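Local coordinates for putative electron transport related protein (Corynebacterium diphtheriae, PDB 4PQ1) that probably acts as a thioredoxin-like thiol-disulfide oxidoreductase of the DsbF type, exchanging electrons with partner proteins through a CxxC disulfide, at residues K11-V24 and L131-R143. Numbering follows the deposited sequence. Where two conformers were deposited one is given.
Sequences KTEIFYDEGERAPV and LDKQHRPAAVFLR
Arg21 reaches across to Asp132 with an extended chain, and its NH1 meets the anti lone pair of Asp132 OD2 at 2.7 Å. Arg136 NE takes the syn lone pair of Asp132 OD2, at 2.9 Å, so one carboxylate oxygen lies between two guanidinium groups, whose charges probably favour the ionised carboxylate. Arginine suits position 21 because its NE and NH2 also grip Tyr16 O side-on, in the guanidinium plane, which fixes the rotation of the group. Ala138 CB, small enough to fit closely, sits over the centre of one guanidinium face, while the CB of Arg21 itself lies against a face of the Arg136 guanidinium. The other oxygen, Asp132 OD1, accepts Gln134 N, an Asx turn within the type I turn 132-135, and Arg136 N from the opposite face. His135 O then accepts Val24 N, where Val24 CG2 packs on Leu131 CD1, 3.8 Å away.

Farther along, residues 13-15 pair antiparallel with 139-141, Ile14 and Val140 exchanging two backbone hydrogen bonds. Phe15, its CG beside the backbone N (chi1 -61°), lays CD1 on Ala139 CB at 3.6 Å and meets the Phe141 ring obliquely, with the planes 86° apart; an aromatic here offers both a broad apolar surface. On the other face, Val140 CG2 touches the Tyr16 ring edge at CE1 (3.8 Å). At the start of the strand, Glu13, the acid that pairs with Arg143, bends at chi2 (-78°) and brings OE2 to Arg143 NE, a nearly straight salt bridge of 2.8 Å; Thr12 OG1 donates to that oxygen as well.

Strand 13-15 thus forms an edge of the thioredoxin-fold sheet, beside 137-141, whose bulge at Ala138 and Ala139 faces Val130 of strand 127-131. Helix 147-156 packs against Phe15 and Ala139 through Val153 and against Phe141 through Leu150, whereas Tyr16 meets Phe3 edge-to-face.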
ATOM      1  N   LYS A  11     -10.456 -15.706  -3.899  1.00 35.52           N
ATOM      2  CA  LYS A  11     -11.019 -14.498  -3.317  1.00 33.29           C
ATOM      3  C   LYS A  11     -10.182 -13.293  -3.686  1.00 25.44           C
ATOM      4  O   LYS A  11      -8.990 -13.429  -3.930  1.00 26.66           O
ATOM      5  CB  LYS A  11     -11.108 -14.623  -1.790  1.00 26.02           C
ATOM      6  CG  LYS A  11     -12.056 -15.713  -1.280  1.00 37.06           C
ATOM      7  CD  LYS A  11     -11.848 -15.988   0.222  1.00 35.49           C
ATOM      8  CE  LYS A  11     -13.061 -16.644   0.883  1.00 40.41           C
ATOM      9  NZ  LYS A  11     -13.374 -17.989   0.327  1.00 38.02           N
ATOM     10  N   THR A  12     -10.810 -12.117  -3.703  1.00 23.09           N
ATOM     11  CA  THR A  12     -10.137 -10.860  -4.046  1.00 21.29           C
ATOM     12  C   THR A  12      -9.748 -10.047  -2.810  1.00 26.11           C
ATOM     13  O   THR A  12      -9.166  -8.965  -2.909  1.00 23.57           O
ATOM     14  CB  THR A  12     -11.023  -9.979  -4.949  1.00 26.12           C
ATOM     15  OG1 THR A  12     -12.351  -9.930  -4.407  1.00 25.59           O
ATOM     16  CG2 THR A  12     -11.070 -10.524  -6.376  1.00 17.96           C
ATOM     17  N   GLU A  13     -10.075 -10.561  -1.634  1.00 22.70           N
ATOM     18  CA  GLU A  13      -9.677  -9.890  -0.410  1.00 26.18           C
ATOM     19  C   GLU A  13      -9.547 -10.923   0.704  1.00 23.90           C
ATOM     20  O   GLU A  13     -10.201 -11.963   0.669  1.00 21.13           O
ATOM     21  CB  GLU A  13     -10.673  -8.793  -0.032  1.00 19.28           C
ATOM     22  CG  GLU A  13     -12.101  -9.280   0.173  1.00 21.70           C
ATOM     23  CD  GLU A  13     -12.837  -9.522  -1.122  1.00 28.47           C
ATOM     24  OE1 GLU A  13     -13.566 -10.530  -1.197  1.00 29.54           O
ATOM     25  OE2 GLU A  13     -12.696  -8.703  -2.073  1.00 32.23           O
ATOM     26  N   ILE A  14      -8.682 -10.622   1.667  0.67 26.14           N
ATOM     27  CA  ILE A  14      -8.402 -11.492   2.818  0.67 24.90           C
ATOM     28  C   ILE A  14      -8.262 -10.647   4.076  0.67 23.66           C
ATOM     29  O   ILE A  14      -7.634  -9.586   4.049  0.67 22.75           O
ATOM     30  CB  ILE A  14      -7.102 -12.313   2.615  0.67 24.26           C
ATOM     31  CG1 ILE A  14      -7.153 -13.109   1.310  0.67 24.64           C
ATOM     32  CG2 ILE A  14      -6.860 -13.247   3.796  0.67 26.01           C
ATOM     33  CD1 ILE A  14      -8.098 -14.304   1.373  0.67 26.33           C
ATOM     34  N   PHE A  15      -8.833 -11.119   5.185  1.00 28.92           N
ATOM     35  CA  PHE A  15      -8.719 -10.404   6.446  1.00 22.29           C
ATOM     36  C   PHE A  15      -8.017 -11.258   7.497  1.00 29.60           C
ATOM     37  O   PHE A  15      -8.183 -12.469   7.519  1.00 31.75           O
ATOM     38  CB  PHE A  15     -10.109  -9.987   6.921  1.00 23.83           C
ATOM     39  CG  PHE A  15     -10.799  -9.068   5.973  1.00 21.85           C
ATOM     40  CD1 PHE A  15     -10.592  -7.700   6.052  1.00 18.42           C
ATOM     41  CD2 PHE A  15     -11.618  -9.575   4.962  1.00 21.54           C
ATOM     42  CE1 PHE A  15     -11.212  -6.840   5.149  1.00 30.88           C
ATOM     43  CE2 PHE A  15     -12.239  -8.731   4.058  1.00 25.53           C
ATOM     44  CZ  PHE A  15     -12.037  -7.356   4.148  1.00 25.25           C
ATOM     45  N   TYR A  16      -7.215 -10.631   8.353  1.00 27.90           N
ATOM     46  CA  TYR A  16      -6.490 -11.377   9.384  1.00 33.11           C
ATOM     47  C   TYR A  16      -6.833 -10.918  10.796  1.00 25.60           C
ATOM     48  O   TYR A  16      -6.655  -9.742  11.166  1.00 20.39           O
ATOM     49  CB  TYR A  16      -4.979 -11.269   9.177  1.00 29.94           C
ATOM     50  CG  TYR A  16      -4.514 -11.688   7.802  1.00 32.15           C
ATOM     51  CD1 TYR A  16      -4.517 -10.788   6.738  1.00 30.74           C
ATOM     52  CD2 TYR A  16      -4.053 -12.970   7.568  1.00 28.57           C
ATOM     53  CE1 TYR A  16      -4.084 -11.159   5.484  1.00 25.38           C
ATOM     54  CE2 TYR A  16      -3.618 -13.352   6.321  1.00 30.79           C
ATOM     55  CZ  TYR A  16      -3.638 -12.448   5.280  1.00 33.14           C
ATOM     56  OH  TYR A  16      -3.202 -12.839   4.035  1.00 37.97           O
ATOM     57  N   ASP A  17      -7.337 -11.865  11.576  1.00 38.51           N
ATOM     58  CA  ASP A  17      -7.499 -11.694  13.017  1.00 30.30           C
ATOM     59  C   ASP A  17      -6.151 -11.448  13.658  1.00 27.20           C
ATOM     60  O   ASP A  17      -5.131 -11.945  13.175  1.00 29.79           O
ATOM     61  CB  ASP A  17      -8.154 -12.922  13.610  1.00 31.63           C
ATOM     62  CG  ASP A  17      -9.503 -13.198  12.991  1.00 47.42           C
ATOM     63  OD1 ASP A  17     -10.269 -12.224  12.801  1.00 42.34           O
ATOM     64  OD2 ASP A  17      -9.788 -14.375  12.675  1.00 52.51           O
ATOM     65  N   GLU A  18      -6.140 -10.664  14.727  1.00 28.87           N
ATOM     66  CA  GLU A  18      -4.903 -10.387  15.445  1.00 34.33           C
ATOM     67  C   GLU A  18      -4.106 -11.669  15.707  1.00 29.37           C
ATOM     68  O   GLU A  18      -2.884 -11.695  15.550  1.00 29.11           O
ATOM     69  CB  GLU A  18      -5.209  -9.675  16.764  1.00 38.65           C
ATOM     70  CG  GLU A  18      -6.306  -8.635  16.648  1.00 44.27           C
ATOM     71  CD  GLU A  18      -6.297  -7.654  17.802  1.00 51.04           C
ATOM     72  OE1 GLU A  18      -7.140  -6.731  17.817  1.00 53.77           O
ATOM     73  OE2 GLU A  18      -5.431  -7.798  18.687  1.00 52.75           O
ATOM     74  N   GLY A  19      -4.812 -12.734  16.081  1.00 39.04           N
ATOM     75  CA  GLY A  19      -4.185 -14.003  16.408  1.00 38.04           C
ATOM     76  C   GLY A  19      -3.286 -14.567  15.322  1.00 40.27           C
ATOM     77  O   GLY A  19      -2.265 -15.191  15.616  1.00 40.01           O
ATOM     78  N   GLU A  20      -3.643 -14.336  14.060  1.00 39.59           N
ATOM     79  CA  GLU A  20      -2.917 -14.958  12.954  1.00 35.10           C
ATOM     80  C   GLU A  20      -1.977 -14.005  12.242  1.00 34.54           C
ATOM     81  O   GLU A  20      -1.444 -14.332  11.182  1.00 38.58           O
ATOM     82  CB  GLU A  20      -3.896 -15.546  11.940  1.00 33.65           C
ATOM     83  CG  GLU A  20      -5.043 -14.614  11.605  1.00 41.32           C
ATOM     84  CD  GLU A  20      -6.064 -15.245  10.684  1.00 48.35           C
ATOM     85  OE1 GLU A  20      -5.715 -16.222   9.981  1.00 58.85           O
ATOM     86  OE2 GLU A  20      -7.223 -14.772  10.675  1.00 49.82           O
ATOM     87  N   ARG A  21      -1.754 -12.835  12.824  1.00 31.68           N
ATOM     88  CA  ARG A  21      -0.957 -11.816  12.159  1.00 30.49           C
ATOM     89  C   ARG A  21       0.528 -11.942  12.430  1.00 36.80           C
ATOM     90  O   ARG A  21       0.947 -12.326  13.527  1.00 30.45           O
ATOM     91  CB  ARG A  21      -1.417 -10.424  12.575  1.00 25.77           C
ATOM     92  CG  ARG A  21      -2.670  -9.972  11.891  1.00 26.28           C
ATOM     93  CD  ARG A  21      -3.106  -8.615  12.411  1.00 25.61           C
ATOM     94  NE  ARG A  21      -4.560  -8.482  12.319  1.00 22.91           N
ATOM     95  CZ  ARG A  21      -5.239  -7.484  12.855  1.00 23.29           C
ATOM     96  NH1 ARG A  21      -4.587  -6.533  13.502  1.00 19.97           N
ATOM     97  NH2 ARG A  21      -6.560  -7.440  12.744  1.00 24.15           N
ATOM     98  N   ALA A  22       1.320 -11.590  11.422  1.00 24.73           N
ATOM     99  CA  ALA A  22       2.761 -11.494  11.570  1.00 25.59           C
ATOM    100  C   ALA A  22       3.219 -10.209  10.894  1.00 34.67           C
ATOM    101  O   ALA A  22       2.606  -9.766   9.924  1.00 29.51           O
ATOM    102  CB  ALA A  22       3.460 -12.711  10.969  1.00 25.77           C
ATOM    103  N   PRO A  23       4.294  -9.601  11.408  1.00 34.72           N
ATOM    104  CA  PRO A  23       4.822  -8.371  10.803  1.00 29.41           C
ATOM    105  C   PRO A  23       5.393  -8.581   9.388  1.00 33.84           C
ATOM    106  O   PRO A  23       5.876  -9.675   9.077  1.00 33.97           O
ATOM    107  CB  PRO A  23       5.924  -7.947  11.783  1.00 34.36           C
ATOM    108  CG  PRO A  23       6.290  -9.223  12.542  1.00 32.43           C
ATOM    109  CD  PRO A  23       5.025 -10.003  12.627  1.00 28.47           C
ATOM    110  N   VAL A  24       5.317  -7.554   8.539  1.00 29.40           N
ATOM    111  CA  VAL A  24       5.974  -7.599   7.227  1.00 28.62           C
ATOM    112  C   VAL A  24       7.466  -7.343   7.399  1.00 31.31           C
ATOM    113  O   VAL A  24       7.885  -6.761   8.396  1.00 30.99           O
ATOM    114  CB  VAL A  24       5.406  -6.543   6.225  1.00 27.26           C
ATOM    115  CG1 VAL A  24       4.105  -7.031   5.586  1.00 26.28           C
ATOM    116  CG2 VAL A  24       5.230  -5.195   6.917  1.00 23.90           C
ATOM    117  N   LEU A 131      -1.844  -2.378   7.136  1.00 26.77           N
ATOM    118  CA  LEU A 131      -1.031  -2.872   8.237  1.00 28.57           C
ATOM    119  C   LEU A 131      -1.512  -2.267   9.552  1.00 29.90           C
ATOM    120  O   LEU A 131      -1.920  -1.102   9.568  1.00 25.18           O
ATOM    121  CB  LEU A 131       0.441  -2.527   8.020  1.00 25.36           C
ATOM    122  CG  LEU A 131       1.091  -2.943   6.713  1.00 20.92           C
ATOM    123  CD1 LEU A 131       2.539  -2.451   6.696  1.00 18.23           C
ATOM    124  CD2 LEU A 131       1.028  -4.435   6.551  1.00 22.55           C
ATOM    125  N   ASP A 132      -1.468  -3.038  10.648  1.00 26.25           N
ATOM    126  CA  ASP A 132      -1.867  -2.491  11.951  1.00 27.97           C
ATOM    127  C   ASP A 132      -0.665  -1.799  12.573  1.00 28.96           C
ATOM    128  O   ASP A 132       0.337  -1.601  11.903  1.00 24.30           O
ATOM    129  CB  ASP A 132      -2.451  -3.573  12.901  1.00 18.85           C
ATOM    130  CG  ASP A 132      -1.471  -4.704  13.224  1.00 27.46           C
ATOM    131  OD1 ASP A 132      -0.240  -4.484  13.200  1.00 23.02           O
ATOM    132  OD2 ASP A 132      -1.942  -5.832  13.518  1.00 27.78           O
ATOM    133  N   LYS A 133      -0.734  -1.475  13.860  1.00 33.98           N
ATOM    134  CA  LYS A 133       0.327  -0.679  14.474  1.00 29.90           C
ATOM    135  C   LYS A 133       1.631  -1.466  14.622  1.00 30.80           C
ATOM    136  O   LYS A 133       2.695  -0.883  14.856  1.00 26.45           O
ATOM    137  CB  LYS A 133      -0.126  -0.152  15.836  1.00 34.90           C
ATOM    138  CG  LYS A 133      -0.974   1.111  15.764  1.00 30.35           C
ATOM    139  CD  LYS A 133      -1.396   1.527  17.162  1.00 33.49           C
ATOM    140  CE  LYS A 133      -2.229   2.784  17.143  1.00 42.59           C
ATOM    141  NZ  LYS A 133      -2.448   3.290  18.530  1.00 58.42           N
ATOM    142  N   GLN A 134       1.550  -2.787  14.485  1.00 25.00           N
ATOM    143  CA  GLN A 134       2.744  -3.621  14.555  1.00 27.58           C
ATOM    144  C   GLN A 134       3.194  -3.944  13.143  1.00 31.86           C
ATOM    145  O   GLN A 134       4.080  -4.779  12.936  1.00 26.65           O
ATOM    146  CB  GLN A 134       2.492  -4.901  15.363  1.00 33.22           C
ATOM    147  CG  GLN A 134       2.134  -4.645  16.826  1.00 26.10           C
ATOM    148  CD  GLN A 134       1.820  -5.920  17.571  1.00 33.86           C
ATOM    149  OE1 GLN A 134       2.626  -6.854  17.594  1.00 37.96           O
ATOM    150  NE2 GLN A 134       0.638  -5.974  18.177  1.00 26.62           N
ATOM    151  N   HIS A 135       2.572  -3.256  12.183  1.00 25.47           N
ATOM    152  CA  HIS A 135       2.883  -3.394  10.771  1.00 23.00           C
ATOM    153  C   HIS A 135       2.684  -4.841  10.348  1.00 23.63           C
ATOM    154  O   HIS A 135       3.531  -5.441   9.698  1.00 24.87           O
ATOM    155  CB  HIS A 135       4.300  -2.886  10.469  1.00 21.59           C
ATOM    156  CG  HIS A 135       4.438  -1.393  10.589  1.00 27.16           C
ATOM    157  ND1 HIS A 135       5.632  -0.732  10.371  1.00 28.44           N
ATOM    158  CD2 HIS A 135       3.527  -0.431  10.887  1.00 26.25           C
ATOM    159  CE1 HIS A 135       5.453   0.569  10.551  1.00 27.05           C
ATOM    160  NE2 HIS A 135       4.185   0.781  10.863  1.00 18.13           N
ATOM    161  N   ARG A 136       1.522  -5.373  10.707  1.00 19.05           N
ATOM    162  CA  ARG A 136       1.113  -6.722  10.340  1.00 25.08           C
ATOM    163  C   ARG A 136      -0.127  -6.578   9.503  1.00 20.26           C
ATOM    164  O   ARG A 136      -1.002  -5.795   9.849  1.00 23.92           O
ATOM    165  CB  ARG A 136       0.802  -7.588  11.587  1.00 27.93           C
ATOM    166  CG  ARG A 136       1.770  -7.432  12.746  1.00 26.59           C
ATOM    167  CD  ARG A 136       1.308  -8.212  13.993  1.00 28.00           C
ATOM    168  NE  ARG A 136       0.036  -7.733  14.540  1.00 27.27           N
ATOM    169  CZ  ARG A 136      -0.607  -8.317  15.555  1.00 33.76           C
ATOM    170  NH1 ARG A 136      -0.097  -9.402  16.127  1.00 31.45           N
ATOM    171  NH2 ARG A 136      -1.758  -7.827  16.002  1.00 23.96           N
ATOM    172  N   PRO A 137      -0.221  -7.321   8.399  1.00 26.35           N
ATOM    173  CA  PRO A 137      -1.429  -7.056   7.616  1.00 32.39           C
ATOM    174  C   PRO A 137      -2.702  -7.464   8.356  1.00 29.15           C
ATOM    175  O   PRO A 137      -2.777  -8.541   8.934  1.00 24.09           O
ATOM    176  CB  PRO A 137      -1.211  -7.890   6.350  1.00 22.38           C
ATOM    177  CG  PRO A 137       0.274  -7.931   6.198  1.00 26.51           C
ATOM    178  CD  PRO A 137       0.789  -8.059   7.620  1.00 25.77           C
ATOM    179  N   ALA A 138      -3.683  -6.567   8.350  1.00 28.55           N
ATOM    180  CA  ALA A 138      -5.010  -6.841   8.881  1.00 18.28           C
ATOM    181  C   ALA A 138      -5.947  -7.172   7.733  1.00 27.03           C
ATOM    182  O   ALA A 138      -6.992  -7.799   7.915  1.00 22.34           O
ATOM    183  CB  ALA A 138      -5.519  -5.648   9.658  1.00 21.10           C
ATOM    184  N   ALA A 139      -5.573  -6.716   6.538  1.00 27.77           N
ATOM    185  CA  ALA A 139      -6.381  -6.937   5.350  1.00 21.94           C
ATOM    186  C   ALA A 139      -5.507  -6.823   4.107  1.00 23.63           C
ATOM    187  O   ALA A 139      -4.639  -5.956   4.029  1.00 23.30           O
ATOM    188  CB  ALA A 139      -7.538  -5.939   5.295  1.00 20.68           C
ATOM    189  N   VAL A 140      -5.725  -7.718   3.148  1.00 23.41           N
ATOM    190  CA  VAL A 140      -5.116  -7.592   1.831  1.00 26.13           C
ATOM    191  C   VAL A 140      -6.189  -7.573   0.750  1.00 22.77           C
ATOM    192  O   VAL A 140      -7.035  -8.464   0.688  1.00 25.06           O
ATOM    193  CB  VAL A 140      -4.126  -8.734   1.541  1.00 28.52           C
ATOM    194  CG1 VAL A 140      -3.520  -8.573   0.121  1.00 19.17           C
ATOM    195  CG2 VAL A 140      -3.046  -8.795   2.635  1.00 22.73           C
ATOM    196  N   PHE A 141      -6.153  -6.549  -0.093  1.00 19.65           N
ATOM    197  CA  PHE A 141      -7.132  -6.388  -1.162  1.00 22.43           C
ATOM    198  C   PHE A 141      -6.481  -6.590  -2.520  1.00 22.58           C
ATOM    199  O   PHE A 141      -5.611  -5.806  -2.911  1.00 19.33           O
ATOM    200  CB  PHE A 141      -7.777  -4.998  -1.108  1.00 24.23           C
ATOM    201  CG  PHE A 141      -8.642  -4.769   0.106  1.00 23.72           C
ATOM    202  CD1 PHE A 141      -9.965  -5.177   0.116  1.00 19.21           C
ATOM    203  CD2 PHE A 141      -8.136  -4.118   1.228  1.00 19.26           C
ATOM    204  CE1 PHE A 141     -10.763  -4.965   1.232  1.00 25.70           C
ATOM    205  CE2 PHE A 141      -8.929  -3.905   2.338  1.00 21.31           C
ATOM    206  CZ  PHE A 141     -10.249  -4.329   2.344  1.00 16.72           C
ATOM    207  N   LEU A 142      -6.894  -7.642  -3.229  1.00 21.61           N
ATOM    208  CA  LEU A 142      -6.353  -7.948  -4.553  1.00 17.03           C
ATOM    209  C   LEU A 142      -7.296  -7.396  -5.622  1.00 26.13           C
ATOM    210  O   LEU A 142      -7.708  -8.088  -6.553  1.00 23.05           O
ATOM    211  CB  LEU A 142      -6.157  -9.455  -4.725  1.00 22.45           C
ATOM    212  CG  LEU A 142      -5.289 -10.095  -3.627  1.00 22.07           C
ATOM    213  CD1 LEU A 142      -5.238 -11.610  -3.783  1.00 28.01           C
ATOM    214  CD2 LEU A 142      -3.879  -9.486  -3.597  1.00 14.99           C
ATOM    215  N   ARG A 143      -7.627  -6.126  -5.461  1.00 17.90           N
ATOM    216  CA  ARG A 143      -8.617  -5.477  -6.270  1.00 19.28           C
ATOM    217  C   ARG A 143      -8.540  -4.013  -5.940  1.00 21.06           C
ATOM    218  O   ARG A 143      -7.948  -3.641  -4.931  1.00 15.25           O
ATOM    219  CB  ARG A 143     -10.020  -6.028  -6.007  1.00 16.41           C
ATOM    220  CG  ARG A 143     -10.481  -5.916  -4.562  1.00 19.13           C
ATOM    221  CD  ARG A 143     -11.995  -6.047  -4.486  1.00 19.13           C
ATOM    222  NE  ARG A 143     -12.514  -6.063  -3.122  1.00 23.18           N
ATOM    223  CZ  ARG A 143     -12.970  -4.995  -2.479  1.00 27.69           C
ATOM    224  NH1 ARG A 143     -12.967  -3.811  -3.070  1.00 31.73           N
ATOM    225  NH2 ARG A 143     -13.436  -5.111  -1.241  1.00 30.05           N
TER
HETATM  226  O   HOH W   1      -8.858  -7.769   9.973  1.00 28.41           O
HETATM  227  O   HOH W   2       2.064 -10.527  16.102  1.00 36.77           O
HETATM  228  O   HOH W   3      -0.935 -10.817   8.972  1.00 23.82           O